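Protein DsvD (Desulfovibrio vulgaris, PDB 1UCR) is of unknown function but may play an essential role in dissimilatory sulfite reduction, and carries a winged-helix motif that could bind DNA. Local coordinates at residues 3-8 and 44-49; 38-43 and 59-64. All coordinates share one frame; numbering follows the deposited sequence. Where two conformers were deposited one is given.

From the N terminus the chain runs through helix 3-12, passes the short strand 22-23 and helix 24-30, and reaches helix 36-48. The later half of that helix returns to the first one, and contact 1 closes this loop of 35 residues. Strands 52-57 and 60-65 then form a hairpin, whose second strand comes back against the earlier half of helix 36-48; contact 2 closes this shorter loop of 15 residues. The segments alternate along the chain, so the two loops cross, with helix 36-48 in both. V8 CG1 packing on L43 CD2 and V47 CG2 on Y63 CD2 join the contacts, tying the first helix, through helix 36-48, to the sheet.

Contact 1 of 2, residues 3-8 and 44-49; sequences EAKQKV and TALVND. With SO4 (sulfate ion), chain F.
L46 fits against the base of the K5 side chain, and this apolar patch is the close-packed half of the contact. K5 and L46 run alongside each other, pointing opposite ways: L46 CD1 lies 4.0 Å from K5 CG, and L46 CD2 lies 4.0 Å from K5 CD. Beyond K5 the same CD1 methyl of L46 reaches V8, 4.0 Å from its CG1. V8 sets CG1 anti to its backbone N (chi1 170°), the branch that meets L46; the same methyl also packs on L43, and L46 packs in turn on L52. The segment axes pass 11.2 Å apart at a crossing angle of -74°, and K5 and L46 supply most of the surface buried between them. This is the packing of the first and third helices of the winged-helix domain, helices 3-12 and 36-48, with L46 and V8 on the buried inner side. Farther out the character changes. The K5 chain runs extended beyond CG, carrying its ammonium past the apolar patch to the outer, solvent side, where NZ passes 3.5 Å from the methyl CB of A45. There NZ donates a hydrogen bond of 2.7 Å to sulfate O1, an anion probably taken up from the crystallisation liquor and also held by E2 N. A second bond from K5 NZ goes to a water, which in turn donates to D49 OD1 at 2.7 Å. D49 stands just past the end of the helix and, at 5.0 Å from K5 NZ to D49 OD1, makes no direct ion pair with K5; the water spans the gap.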
loop_
_atom_site.group_PDB
_atom_site.type_symbol
_atom_site.label_atom_id
_atom_site.label_comp_id
_atom_site.label_asym_id
_atom_site.label_seq_id
_atom_site.Cartn_x
_atom_site.Cartn_y
_atom_site.Cartn_z
ATOM N N GLU B 3 9.181 -7.152 12.134
ATOM C CA GLU B 3 8.642 -6.203 13.095
ATOM C C GLU B 3 8.957 -4.755 12.771
ATOM O O GLU B 3 8.083 -3.881 12.836
ATOM C CB GLU B 3 9.194 -6.527 14.512
ATOM C CG GLU B 3 8.490 -5.686 15.566
ATOM C CD GLU B 3 8.634 -6.225 16.972
ATOM O OE1 GLU B 3 8.430 -5.390 17.889
ATOM O OE2 GLU B 3 8.928 -7.414 17.203
ATOM N N ALA B 4 10.207 -4.441 12.411
ATOM C CA ALA B 4 10.546 -3.059 12.151
ATOM C C ALA B 4 9.776 -2.494 10.964
ATOM O O ALA B 4 9.331 -1.338 10.973
ATOM C CB ALA B 4 12.049 -2.862 11.909
ATOM N N LYS B 5 9.616 -3.331 9.919
ATOM C CA LYS B 5 8.802 -2.913 8.781
ATOM C C LYS B 5 7.333 -2.805 9.135
ATOM O O LYS B 5 6.663 -1.861 8.714
ATOM C CB LYS B 5 9.046 -3.910 7.645
ATOM C CG LYS B 5 10.437 -3.723 7.029
ATOM C CD LYS B 5 10.604 -4.756 5.923
ATOM C CE LYS B 5 11.995 -4.583 5.350
ATOM N NZ LYS B 5 12.296 -5.612 4.339
ATOM N N GLN B 6 6.813 -3.749 9.924
ATOM C CA GLN B 6 5.443 -3.705 10.334
ATOM C C GLN B 6 5.141 -2.432 11.133
ATOM O O GLN B 6 4.064 -1.833 10.999
ATOM C CB GLN B 6 5.075 -4.950 11.182
ATOM C CG GLN B 6 3.567 -4.975 11.499
ATOM C CD GLN B 6 2.847 -5.219 10.176
ATOM O OE1 GLN B 6 3.044 -6.237 9.526
ATOM N NE2 GLN B 6 1.991 -4.313 9.740
ATOM N N LYS B 7 6.100 -1.969 11.934
ATOM C CA LYS B 7 5.897 -0.720 12.700
ATOM C C LYS B 7 5.785 0.485 11.787
ATOM O O LYS B 7 4.998 1.410 12.050
ATOM C CB LYS B 7 7.064 -0.552 13.692
ATOM C CG LYS B 7 6.971 -1.541 14.887
ATOM C CD LYS B 7 8.089 -1.303 15.919
ATOM C CE LYS B 7 7.925 -2.309 17.058
ATOM N NZ LYS B 7 8.929 -2.152 18.122
ATOM N N VAL B 8 6.564 0.520 10.690
ATOM C CA VAL B 8 6.381 1.600 9.684
ATOM C C VAL B 8 4.970 1.547 9.112
ATOM O O VAL B 8 4.282 2.583 9.031
ATOM C CB VAL B 8 7.433 1.441 8.594
ATOM C CG1 VAL B 8 7.182 2.341 7.392
ATOM C CG2 VAL B 8 8.831 1.691 9.170
ATOM N N THR B 44 13.620 1.596 2.088
ATOM C CA THR B 44 13.904 1.322 0.690
ATOM C C THR B 44 13.408 -0.049 0.315
ATOM O O THR B 44 12.860 -0.209 -0.789
ATOM C CB THR B 44 15.444 1.414 0.471
ATOM O OG1 THR B 44 15.884 2.726 0.831
ATOM C CG2 THR B 44 15.750 1.196 -0.978
ATOM N N ALA B 45 13.572 -1.050 1.191
ATOM C CA ALA B 45 13.055 -2.378 0.885
ATOM C C ALA B 45 11.551 -2.365 0.759
ATOM O O ALA B 45 11.002 -3.006 -0.130
ATOM C CB ALA B 45 13.460 -3.315 2.019
ATOM N N LEU B 46 10.853 -1.606 1.612
ATOM C CA LEU B 46 9.399 -1.482 1.482
ATOM C C LEU B 46 9.013 -0.767 0.185
ATOM O O LEU B 46 7.957 -1.132 -0.379
ATOM C CB LEU B 46 8.816 -0.789 2.702
ATOM C CG LEU B 46 8.841 -1.598 3.992
ATOM C CD1 LEU B 46 8.570 -0.695 5.153
ATOM C CD2 LEU B 46 7.803 -2.725 3.947
ATOM N N VAL B 47 9.788 0.218 -0.276
ATOM C CA VAL B 47 9.501 0.804 -1.617
ATOM C C VAL B 47 9.738 -0.232 -2.676
ATOM O O VAL B 47 8.901 -0.354 -3.607
ATOM C CB VAL B 47 10.389 2.059 -1.806
ATOM C CG1 VAL B 47 10.274 2.517 -3.246
ATOM C CG2 VAL B 47 9.993 3.158 -0.840
ATOM N N ASN B 48 10.823 -0.995 -2.633
ATOM C CA ASN B 48 11.059 -1.992 -3.680
ATOM C C ASN B 48 9.925 -3.010 -3.737
ATOM O O ASN B 48 9.538 -3.445 -4.823
ATOM C CB ASN B 48 12.357 -2.746 -3.353
ATOM C CG ASN B 48 13.578 -1.900 -3.431
ATOM O OD1 ASN B 48 13.591 -0.857 -4.053
ATOM N ND2 ASN B 48 14.644 -2.424 -2.764
ATOM N N ASP B 49 9.382 -3.366 -2.572
ATOM C CA ASP B 49 8.265 -4.305 -2.515
ATOM C C ASP B 49 6.912 -3.689 -2.824
ATOM O O ASP B 49 5.910 -4.418 -2.870
ATOM C CB ASP B 49 8.255 -4.937 -1.133
ATOM C CG ASP B 49 9.442 -5.882 -1.033
ATOM O OD1 ASP B 49 9.855 -6.269 0.034
ATOM O OD2 ASP B 49 9.998 -6.379 -2.063
HETATM S S SO4 F . 10.519 -8.823 5.606
HETATM O O1 SO4 F . 11.760 -8.010 5.466
HETATM O O2 SO4 F . 10.868 -10.076 6.250
HETATM O O3 SO4 F . 10.002 -9.206 4.262
HETATM O O4 SO4 F . 9.494 -7.979 6.225
HETATM O O HOH W 1 10.245 -4.966 2.410
#

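Contact 2 of 2, residues 38-43 and 59-64; sequences EVKKIL and STTMYG
K40 and L43, one turn apart on helix 36-48, both meet Y63 of strand 60-65, the lysine at the phenol oxygen and the leucine over the ring. K40 can be followed outward from CB. Its CG stands anti to the backbone N (chi1 179°), and CB and CG make no close contact with the strand. Bends at chi2 and chi3 then swing the chain round, so that CD passes 3.5 Å from Y63 OH and CE comes near the same oxygen. At the tip NZ donates a 2.9 Å hydrogen bond to Y63 OH, approaching at the edge of the ring near its plane. A second, weak bond runs from K40 NZ to T61 OG1 at 3.2 Å; here lysine and threonine meet tip to tip, the hydroxyl set between its own backbone N and carbonyl carbon. F24 of helix 24-30 adds a cation-pi contact to the ammonium. L43 lies deeper. Its CB sits 3.7 Å from Y63 CE2, while L43 CD1 makes a CH-pi contact 4.0 Å from the ring centroid and only 17° off the normal. Y54 of strand 52-57 meets the Y63 ring edge-to-face. Helix and strand axes lie 11.2 Å apart at 48°, a gap bridged by side chains that project from both elements. In winged-helix proteins the third helix is generally the recognition helix and the hairpin the wing; the contact joins the helix that would be the recognition helix to a strand of the probable wing. Apolar packing over one face and a hydrogen bond at the hydroxyl would tend to fix the orientation of the Y63 ring, and the lysine, held by that bond, the weak one to T61 OG1 and the cation-pi contact with F24, probably keeps its positive charge.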
loop_
_atom_site.group_PDB
_atom_site.type_symbol
_atom_site.label_atom_id
_atom_site.label_comp_id
_atom_site.label_asym_id
_atom_site.label_seq_id
_atom_site.Cartn_x
_atom_site.Cartn_y
_atom_site.Cartn_z
ATOM N N GLU B 38 19.928 2.087 8.921
ATOM C CA GLU B 38 19.016 0.932 8.877
ATOM C C GLU B 38 17.590 1.410 8.585
ATOM O O GLU B 38 16.851 0.719 7.867
ATOM C CB GLU B 38 19.113 0.175 10.203
ATOM C CG GLU B 38 18.219 -1.053 10.237
ATOM C CD GLU B 38 18.549 -2.145 9.242
ATOM O OE1 GLU B 38 17.746 -3.127 9.212
ATOM O OE2 GLU B 38 19.566 -2.114 8.498
ATOM N N VAL B 39 17.168 2.564 9.097
ATOM C CA VAL B 39 15.845 3.091 8.736
ATOM C C VAL B 39 15.776 3.299 7.235
ATOM O O VAL B 39 14.807 2.946 6.568
ATOM C CB VAL B 39 15.517 4.373 9.533
ATOM C CG1 VAL B 39 14.149 4.911 9.109
ATOM C CG2 VAL B 39 15.559 4.121 11.034
ATOM N N LYS B 40 16.841 3.876 6.652
ATOM C CA LYS B 40 16.848 4.056 5.199
ATOM C C LYS B 40 16.749 2.719 4.497
ATOM O O LYS B 40 15.997 2.581 3.538
ATOM C CB LYS B 40 18.122 4.809 4.772
ATOM C CG LYS B 40 18.204 5.000 3.246
ATOM C CD LYS B 40 17.161 5.885 2.567
ATOM C CE LYS B 40 17.296 7.369 2.991
ATOM N NZ LYS B 40 16.321 8.205 2.136
ATOM N N LYS B 41 17.469 1.692 4.965
ATOM C CA LYS B 41 17.388 0.380 4.312
ATOM C C LYS B 41 16.010 -0.223 4.405
ATOM O O LYS B 41 15.509 -0.785 3.427
ATOM C CB LYS B 41 18.450 -0.550 4.931
ATOM C CG LYS B 41 19.904 -0.248 4.534
ATOM C CD LYS B 41 20.231 -0.620 3.104
ATOM C CE LYS B 41 21.673 -0.372 2.690
ATOM N NZ LYS B 41 22.734 -1.013 3.531
ATOM N N ILE B 42 15.374 -0.148 5.581
ATOM C CA ILE B 42 14.058 -0.790 5.625
ATOM C C ILE B 42 13.017 -0.053 4.834
ATOM O O ILE B 42 12.169 -0.708 4.197
ATOM C CB ILE B 42 13.582 -1.112 7.024
ATOM C CG1 ILE B 42 13.197 0.098 7.788
ATOM C CG2 ILE B 42 14.547 -2.011 7.803
ATOM C CD1 ILE B 42 12.529 -0.239 9.117
ATOM N N LEU B 43 13.071 1.284 4.816
ATOM C CA LEU B 43 12.135 2.028 3.982
ATOM C C LEU B 43 12.354 1.703 2.504
ATOM O O LEU B 43 11.382 1.558 1.732
ATOM C CB LEU B 43 12.322 3.548 4.228
ATOM C CG LEU B 43 11.839 4.019 5.596
ATOM C CD1 LEU B 43 12.264 5.469 5.790
ATOM C CD2 LEU B 43 10.319 3.919 5.739
ATOM N N SER B 59 15.595 18.886 -0.198
ATOM C CA SER B 59 16.866 18.241 0.011
ATOM C C SER B 59 16.756 16.853 0.628
ATOM O O SER B 59 17.787 16.268 0.881
ATOM C CB SER B 59 17.762 19.089 0.936
ATOM O OG SER B 59 17.045 19.298 2.119
ATOM N N THR B 60 15.556 16.336 0.801
ATOM C CA THR B 60 15.365 15.032 1.455
ATOM C C THR B 60 14.390 14.216 0.666
ATOM O O THR B 60 14.247 14.357 -0.560
ATOM C CB THR B 60 15.011 15.281 2.940
ATOM O OG1 THR B 60 14.944 14.031 3.619
ATOM C CG2 THR B 60 13.674 15.974 3.116
ATOM N N THR B 61 13.761 13.259 1.374
ATOM C CA THR B 61 12.915 12.245 0.774
ATOM C C THR B 61 11.661 12.126 1.623
ATOM O O THR B 61 11.658 12.458 2.811
ATOM C CB THR B 61 13.639 10.883 0.651
ATOM O OG1 THR B 61 14.014 10.452 1.959
ATOM C CG2 THR B 61 14.878 11.049 -0.248
ATOM N N MET B 62 10.595 11.603 1.006
ATOM C CA MET B 62 9.369 11.256 1.709
ATOM C C MET B 62 8.879 9.908 1.265
ATOM O O MET B 62 9.187 9.415 0.177
ATOM C CB MET B 62 8.269 12.307 1.481
ATOM C CG MET B 62 8.726 13.719 1.841
ATOM S SD MET B 62 7.369 14.929 1.738
ATOM C CE MET B 62 6.688 14.758 3.383
ATOM N N TYR B 63 8.054 9.305 2.149
ATOM C CA TYR B 63 7.551 7.966 1.965
ATOM C C TYR B 63 6.108 7.939 2.402
ATOM O O TYR B 63 5.765 8.577 3.412
ATOM C CB TYR B 63 8.310 6.921 2.789
ATOM C CG TYR B 63 9.805 6.860 2.495
ATOM C CD1 TYR B 63 10.683 7.822 3.033
ATOM C CD2 TYR B 63 10.325 5.860 1.650
ATOM C CE1 TYR B 63 12.031 7.760 2.744
ATOM C CE2 TYR B 63 11.702 5.810 1.382
ATOM C CZ TYR B 63 12.527 6.774 1.942
ATOM O OH TYR B 63 13.892 6.765 1.696
ATOM N N GLY B 64 5.284 7.155 1.745
ATOM C CA GLY B 64 3.923 6.860 2.185
ATOM C C GLY B 64 3.485 5.515 1.652
ATOM O O GLY B 64 4.189 4.881 0.873
#